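Local coordinates for aminopeptidase YwaD (Bacillus subtilis, PDB 6HC6), which hydrolyses N-terminal residues such as arginine, lysine and leucine from peptides as a secreted, monomeric zinc aminopeptidase of family M28 that binds two zinc ions, at residues A[239-251]-A[311-323]. Residues are numbered along the deposited sequence; the frame is centred on the assembly and turned at random.
Sequences IKHPDIVYVTAHY and KELKRSEVNFNLD. With ZN (zinc ion), chain D.
Residues Ile244–His250 and Ser316–Leu322 pair as parallel neighbours in the mixed central sheet of the M28 peptidase domain, their axes 4.6 Å apart and 12° from parallel. A beta bulge shifts the register by one between Ile244 and Val245; beyond it, Tyr246 pairs with Asn319 and Thr248 with Asn321, all four side chains on one face of the sheet. Just before its strand, Arg315 reaches to the 239-251 segment. Its chain bends at chi3, bringing NH1 2.6 Å from Pro242 O, which lies near the guanidinium plane and offers a lone pair. Ile244 CD1 sits 3.6 Å above the centre of the guanidinium, covering one face, while Glu285 makes a salt bridge to NH1. With alanine in place of Arg315, Pro242 O and Glu285 would probably lose this partner, and the end of Ile244 its flat cover. The Tyr246 ring carries Ile244 CG2 on one face and meets Ser316 at its edge: OH donates to Ser316 OG, which in turn donates to Glu312 O at the preceding helix, a relay consistent with a fixed ring. Further along, Thr248 OG1 lies between its own backbone N and carbonyl carbon (chi1 68°), where it donates to Asn321 OD1 and accepts from Asn319 ND2, two side chains it crosses at about a right angle. On the other face, Val245 CG2 lies alongside Val318 CG1 at 3.6 Å. At the C-terminal end of the pair, His250 and, just past its strand, Asp323 bind zinc with Asp262 and two waters, ring and carboxylate planes 78° apart. Asp252 is a polar partner of His250, and Ser371 OG hydrogen-bonds Asp323 OD2; zinc lies 2.2 Å from His250 NE2, 2.1 Å from Asp323 OD1 and 2.2 Å from Asp323 OD2.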
loop_
_atom_site.group_PDB
_atom_site.type_symbol
_atom_site.label_atom_id
_atom_site.label_comp_id
_atom_site.label_asym_id
_atom_site.label_seq_id
_atom_site.Cartn_x
_atom_site.Cartn_y
_atom_site.Cartn_z
ATOM N N ILE A 239 34.796 -0.330 1.968
ATOM C CA ILE A 239 34.323 0.104 3.278
ATOM C C ILE A 239 33.820 -1.128 4.015
ATOM O O ILE A 239 32.990 -1.877 3.487
ATOM C CB ILE A 239 33.208 1.163 3.171
ATOM C CG1 ILE A 239 33.622 2.326 2.263
ATOM C CG2 ILE A 239 32.805 1.651 4.565
ATOM C CD1 ILE A 239 34.464 3.380 2.962
ATOM N N LYS A 240 34.312 -1.338 5.232
ATOM C CA LYS A 240 33.845 -2.449 6.052
ATOM C C LYS A 240 32.699 -1.987 6.948
ATOM O O LYS A 240 32.781 -0.925 7.575
ATOM C CB LYS A 240 34.997 -3.016 6.882
ATOM C CG LYS A 240 36.269 -3.221 6.074
ATOM C CD LYS A 240 37.508 -2.866 6.875
ATOM C CE LYS A 240 37.822 -1.380 6.745
ATOM N NZ LYS A 240 38.656 -1.056 5.553
ATOM N N HIS A 241 31.637 -2.785 7.000
ATOM C CA HIS A 241 30.435 -2.471 7.761
ATOM C C HIS A 241 29.901 -1.054 7.500
ATOM O O HIS A 241 29.731 -0.270 8.428
ATOM C CB HIS A 241 30.688 -2.670 9.251
ATOM C CG HIS A 241 31.024 -4.079 9.625
ATOM N ND1 HIS A 241 32.306 -4.479 9.939
ATOM C CD2 HIS A 241 30.246 -5.181 9.744
ATOM C CE1 HIS A 241 32.303 -5.768 10.230
ATOM N NE2 HIS A 241 31.065 -6.218 10.121
ATOM N N PRO A 242 29.605 -0.716 6.243
ATOM C CA PRO A 242 29.132 0.642 5.943
ATOM C C PRO A 242 27.749 0.925 6.519
ATOM O O PRO A 242 26.944 0.024 6.762
ATOM C CB PRO A 242 29.096 0.671 4.411
ATOM C CG PRO A 242 28.893 -0.764 4.015
ATOM C CD PRO A 242 29.657 -1.565 5.039
ATOM N N ASP A 243 27.476 2.216 6.724
ATOM C CA ASP A 243 26.123 2.650 7.054
ATOM C C ASP A 243 25.188 2.330 5.890
ATOM O O ASP A 243 25.569 2.452 4.724
ATOM C CB ASP A 243 26.101 4.153 7.344
ATOM C CG ASP A 243 26.868 4.525 8.606
ATOM O OD1 ASP A 243 27.029 3.661 9.495
ATOM O OD2 ASP A 243 27.323 5.687 8.698
ATOM N N ILE A 244 23.966 1.910 6.203
ATOM C CA ILE A 244 22.999 1.496 5.190
ATOM C C ILE A 244 21.940 2.572 5.012
ATOM O O ILE A 244 21.350 3.046 5.995
ATOM C CB ILE A 244 22.333 0.159 5.549
ATOM C CG1 ILE A 244 23.372 -0.939 5.692
ATOM C CG2 ILE A 244 21.372 -0.251 4.451
ATOM C CD1 ILE A 244 22.879 -2.077 6.544
ATOM N N VAL A 245 21.665 2.919 3.754
ATOM C CA VAL A 245 20.597 3.841 3.373
ATOM C C VAL A 245 19.610 3.060 2.515
ATOM O O VAL A 245 20.024 2.347 1.591
ATOM C CB VAL A 245 21.169 5.053 2.610
ATOM C CG1 VAL A 245 20.057 5.915 1.979
ATOM C CG2 VAL A 245 22.077 5.876 3.522
ATOM N N TYR A 246 18.324 3.137 2.849
ATOM C CA TYR A 246 17.289 2.403 2.140
ATOM C C TYR A 246 16.435 3.368 1.323
ATOM O O TYR A 246 15.938 4.359 1.861
ATOM C CB TYR A 246 16.392 1.635 3.123
ATOM C CG TYR A 246 17.127 0.705 4.077
ATOM C CD1 TYR A 246 17.270 -0.649 3.787
ATOM C CD2 TYR A 246 17.625 1.173 5.285
ATOM C CE1 TYR A 246 17.899 -1.498 4.651
ATOM C CE2 TYR A 246 18.254 0.322 6.165
ATOM C CZ TYR A 246 18.394 -1.013 5.838
ATOM O OH TYR A 246 19.028 -1.878 6.689
ATOM N N VAL A 247 16.264 3.081 0.034
ATOM C CA VAL A 247 15.359 3.836 -0.834
ATOM C C VAL A 247 14.316 2.847 -1.328
ATOM O O VAL A 247 14.669 1.849 -1.975
ATOM C CB VAL A 247 16.092 4.498 -2.013
ATOM C CG1 VAL A 247 15.107 5.367 -2.815
ATOM C CG2 VAL A 247 17.255 5.330 -1.513
ATOM N N THR A 248 13.046 3.077 -0.973
ATOM C CA THR A 248 12.069 2.000 -1.045
ATOM C C THR A 248 10.733 2.487 -1.592
ATOM O O THR A 248 10.375 3.668 -1.504
ATOM C CB THR A 248 11.853 1.322 0.318
ATOM O OG1 THR A 248 11.215 2.228 1.226
ATOM C CG2 THR A 248 13.186 0.844 0.933
ATOM N N ALA A 249 9.990 1.537 -2.150
ATOM C CA ALA A 249 8.676 1.811 -2.728
ATOM C C ALA A 249 7.959 0.484 -2.922
ATOM O O ALA A 249 8.592 -0.491 -3.310
ATOM C CB ALA A 249 8.827 2.524 -4.075
ATOM N N HIS A 250 6.656 0.444 -2.663
ATOM C CA HIS A 250 5.916 -0.793 -2.894
ATOM C C HIS A 250 5.405 -0.846 -4.326
ATOM O O HIS A 250 5.014 0.170 -4.900
ATOM C CB HIS A 250 4.776 -0.964 -1.881
ATOM C CG HIS A 250 3.572 -0.085 -2.099
ATOM N ND1 HIS A 250 2.484 -0.485 -2.847
ATOM C CD2 HIS A 250 3.231 1.111 -1.561
ATOM C CE1 HIS A 250 1.556 0.456 -2.829
ATOM N NE2 HIS A 250 1.967 1.426 -2.025
ATOM N N TYR A 251 5.417 -2.043 -4.909
ATOM C CA TYR A 251 5.074 -2.178 -6.317
ATOM C C TYR A 251 3.776 -2.949 -6.517
ATOM O O TYR A 251 3.390 -3.204 -7.667
ATOM C CB TYR A 251 6.234 -2.824 -7.089
ATOM C CG TYR A 251 6.481 -4.279 -6.764
ATOM C CD1 TYR A 251 7.220 -4.651 -5.647
ATOM C CD2 TYR A 251 6.003 -5.272 -7.587
ATOM C CE1 TYR A 251 7.432 -5.982 -5.337
ATOM C CE2 TYR A 251 6.225 -6.620 -7.303
ATOM C CZ TYR A 251 6.937 -6.961 -6.173
ATOM O OH TYR A 251 7.168 -8.282 -5.864
ATOM N N LYS A 311 23.339 -6.860 13.381
ATOM C CA LYS A 311 24.449 -6.094 12.821
ATOM C C LYS A 311 23.956 -5.070 11.808
ATOM O O LYS A 311 24.353 -3.900 11.844
ATOM C CB LYS A 311 25.441 -7.044 12.158
ATOM C CG LYS A 311 26.714 -7.286 12.940
ATOM C CD LYS A 311 27.468 -8.456 12.343
ATOM C CE LYS A 311 28.960 -8.210 12.342
ATOM N NZ LYS A 311 29.701 -9.312 11.661
ATOM N N GLU A 312 23.104 -5.508 10.879
ATOM C CA GLU A 312 22.552 -4.602 9.875
ATOM C C GLU A 312 21.694 -3.513 10.509
ATOM O O GLU A 312 21.682 -2.367 10.039
ATOM C CB GLU A 312 21.720 -5.383 8.861
ATOM C CG GLU A 312 22.505 -6.278 7.924
ATOM C CD GLU A 312 21.584 -7.150 7.098
ATOM O OE1 GLU A 312 21.508 -6.947 5.868
ATOM O OE2 GLU A 312 20.921 -8.033 7.691
ATOM N N LEU A 313 20.930 -3.861 11.547
ATOM C CA LEU A 313 20.117 -2.855 12.222
ATOM C C LEU A 313 20.990 -1.766 12.828
ATOM O O LEU A 313 20.674 -0.577 12.723
ATOM C CB LEU A 313 19.246 -3.509 13.300
ATOM C CG LEU A 313 18.129 -4.419 12.783
ATOM C CD1 LEU A 313 17.416 -5.100 13.943
ATOM C CD2 LEU A 313 17.143 -3.615 11.939
ATOM N N LYS A 314 22.092 -2.154 13.476
ATOM C CA LYS A 314 22.994 -1.152 14.037
ATOM C C LYS A 314 23.577 -0.255 12.951
ATOM O O LYS A 314 23.784 0.941 13.177
ATOM C CB LYS A 314 24.108 -1.826 14.831
ATOM C CG LYS A 314 23.602 -2.651 15.999
ATOM C CD LYS A 314 22.529 -1.904 16.781
ATOM C CE LYS A 314 21.708 -2.856 17.639
ATOM N NZ LYS A 314 20.819 -3.729 16.820
ATOM N N ARG A 315 23.843 -0.812 11.762
ATOM C CA ARG A 315 24.384 -0.019 10.661
ATOM C C ARG A 315 23.319 0.782 9.928
ATOM O O ARG A 315 23.673 1.622 9.097
ATOM C CB ARG A 315 25.094 -0.898 9.615
ATOM C CG ARG A 315 26.144 -1.844 10.100
ATOM C CD ARG A 315 26.981 -2.319 8.911
ATOM N NE ARG A 315 26.432 -3.463 8.177
ATOM C CZ ARG A 315 26.240 -3.500 6.858
ATOM N NH1 ARG A 315 26.516 -2.447 6.108
ATOM N NH2 ARG A 315 25.757 -4.594 6.281
ATOM N N SER A 316 22.036 0.533 10.192
ATOM C CA SER A 316 20.974 1.127 9.390
ATOM C C SER A 316 20.795 2.593 9.748
ATOM O O SER A 316 20.572 2.932 10.914
ATOM C CB SER A 316 19.667 0.378 9.607
ATOM O OG SER A 316 19.740 -0.934 9.080
ATOM N N GLU A 317 20.869 3.462 8.741
ATOM C CA GLU A 317 20.888 4.896 8.984
ATOM C C GLU A 317 19.562 5.569 8.678
ATOM O O GLU A 317 19.019 6.281 9.531
ATOM C CB GLU A 317 21.998 5.555 8.158
ATOM C CG GLU A 317 22.112 7.053 8.368
ATOM C CD GLU A 317 23.252 7.646 7.571
ATOM O OE1 GLU A 317 24.375 7.133 7.693
ATOM O OE2 GLU A 317 23.014 8.601 6.802
ATOM N N VAL A 318 19.023 5.366 7.482
ATOM C CA VAL A 318 17.884 6.158 7.043
ATOM C C VAL A 318 17.148 5.377 5.959
ATOM O O VAL A 318 17.764 4.640 5.183
ATOM C CB VAL A 318 18.371 7.550 6.563
ATOM C CG1 VAL A 318 19.415 7.416 5.464
ATOM C CG2 VAL A 318 17.264 8.351 6.063
ATOM N N ASN A 319 15.815 5.513 5.945
ATOM C CA ASN A 319 14.937 4.949 4.922
ATOM C C ASN A 319 14.143 6.084 4.284
ATOM O O ASN A 319 13.396 6.781 4.976
ATOM C CB ASN A 319 13.976 3.909 5.527
ATOM C CG ASN A 319 12.790 3.615 4.625
ATOM O OD1 ASN A 319 11.637 3.693 5.050
ATOM N ND2 ASN A 319 13.071 3.283 3.369
ATOM N N PHE A 320 14.311 6.274 2.974
ATOM C CA PHE A 320 13.474 7.180 2.185
ATOM C C PHE A 320 12.446 6.326 1.455
ATOM O O PHE A 320 12.803 5.599 0.521
ATOM C CB PHE A 320 14.300 7.950 1.152
ATOM C CG PHE A 320 15.335 8.848 1.727
ATOM C CD1 PHE A 320 16.541 8.337 2.175
ATOM C CD2 PHE A 320 15.114 10.226 1.787
ATOM C CE1 PHE A 320 17.521 9.177 2.697
ATOM C CE2 PHE A 320 16.094 11.068 2.302
ATOM C CZ PHE A 320 17.284 10.544 2.761
ATOM N N ASN A 321 11.181 6.402 1.866
ATOM C CA ASN A 321 10.132 5.611 1.235
ATOM C C ASN A 321 9.306 6.512 0.323
ATOM O O ASN A 321 8.910 7.608 0.723
ATOM C CB ASN A 321 9.235 4.940 2.282
ATOM C CG ASN A 321 8.207 4.002 1.651
ATOM O OD1 ASN A 321 8.553 2.939 1.139
ATOM N ND2 ASN A 321 6.951 4.396 1.681
ATOM N N LEU A 322 9.061 6.049 -0.907
ATOM C CA LEU A 322 8.325 6.803 -1.921
ATOM C C LEU A 322 6.990 6.120 -2.189
ATOM O O LEU A 322 6.965 4.987 -2.672
ATOM C CB LEU A 322 9.141 6.879 -3.211
ATOM C CG LEU A 322 10.593 7.291 -2.947
ATOM C CD1 LEU A 322 11.448 7.143 -4.188
ATOM C CD2 LEU A 322 10.599 8.717 -2.465
ATOM N N ASP A 323 5.882 6.801 -1.900
ATOM C CA ASP A 323 4.565 6.184 -2.085
ATOM C C ASP A 323 3.583 7.287 -2.454
ATOM O O ASP A 323 3.184 8.066 -1.586
ATOM C CB ASP A 323 4.129 5.433 -0.816
ATOM C CG ASP A 323 2.884 4.564 -1.010
ATOM O OD1 ASP A 323 2.240 4.630 -2.058
ATOM O OD2 ASP A 323 2.533 3.783 -0.088
HETATM ZN ZN ZN D . 0.863 3.179 -1.405
HETATM O O HOH W 1 24.160 3.799 11.072
HETATM O O HOH W 2 6.243 1.982 -0.198
HETATM O O HOH W 3 -0.223 4.441 -0.301
HETATM O O HOH W 4 -0.493 1.911 -0.496
#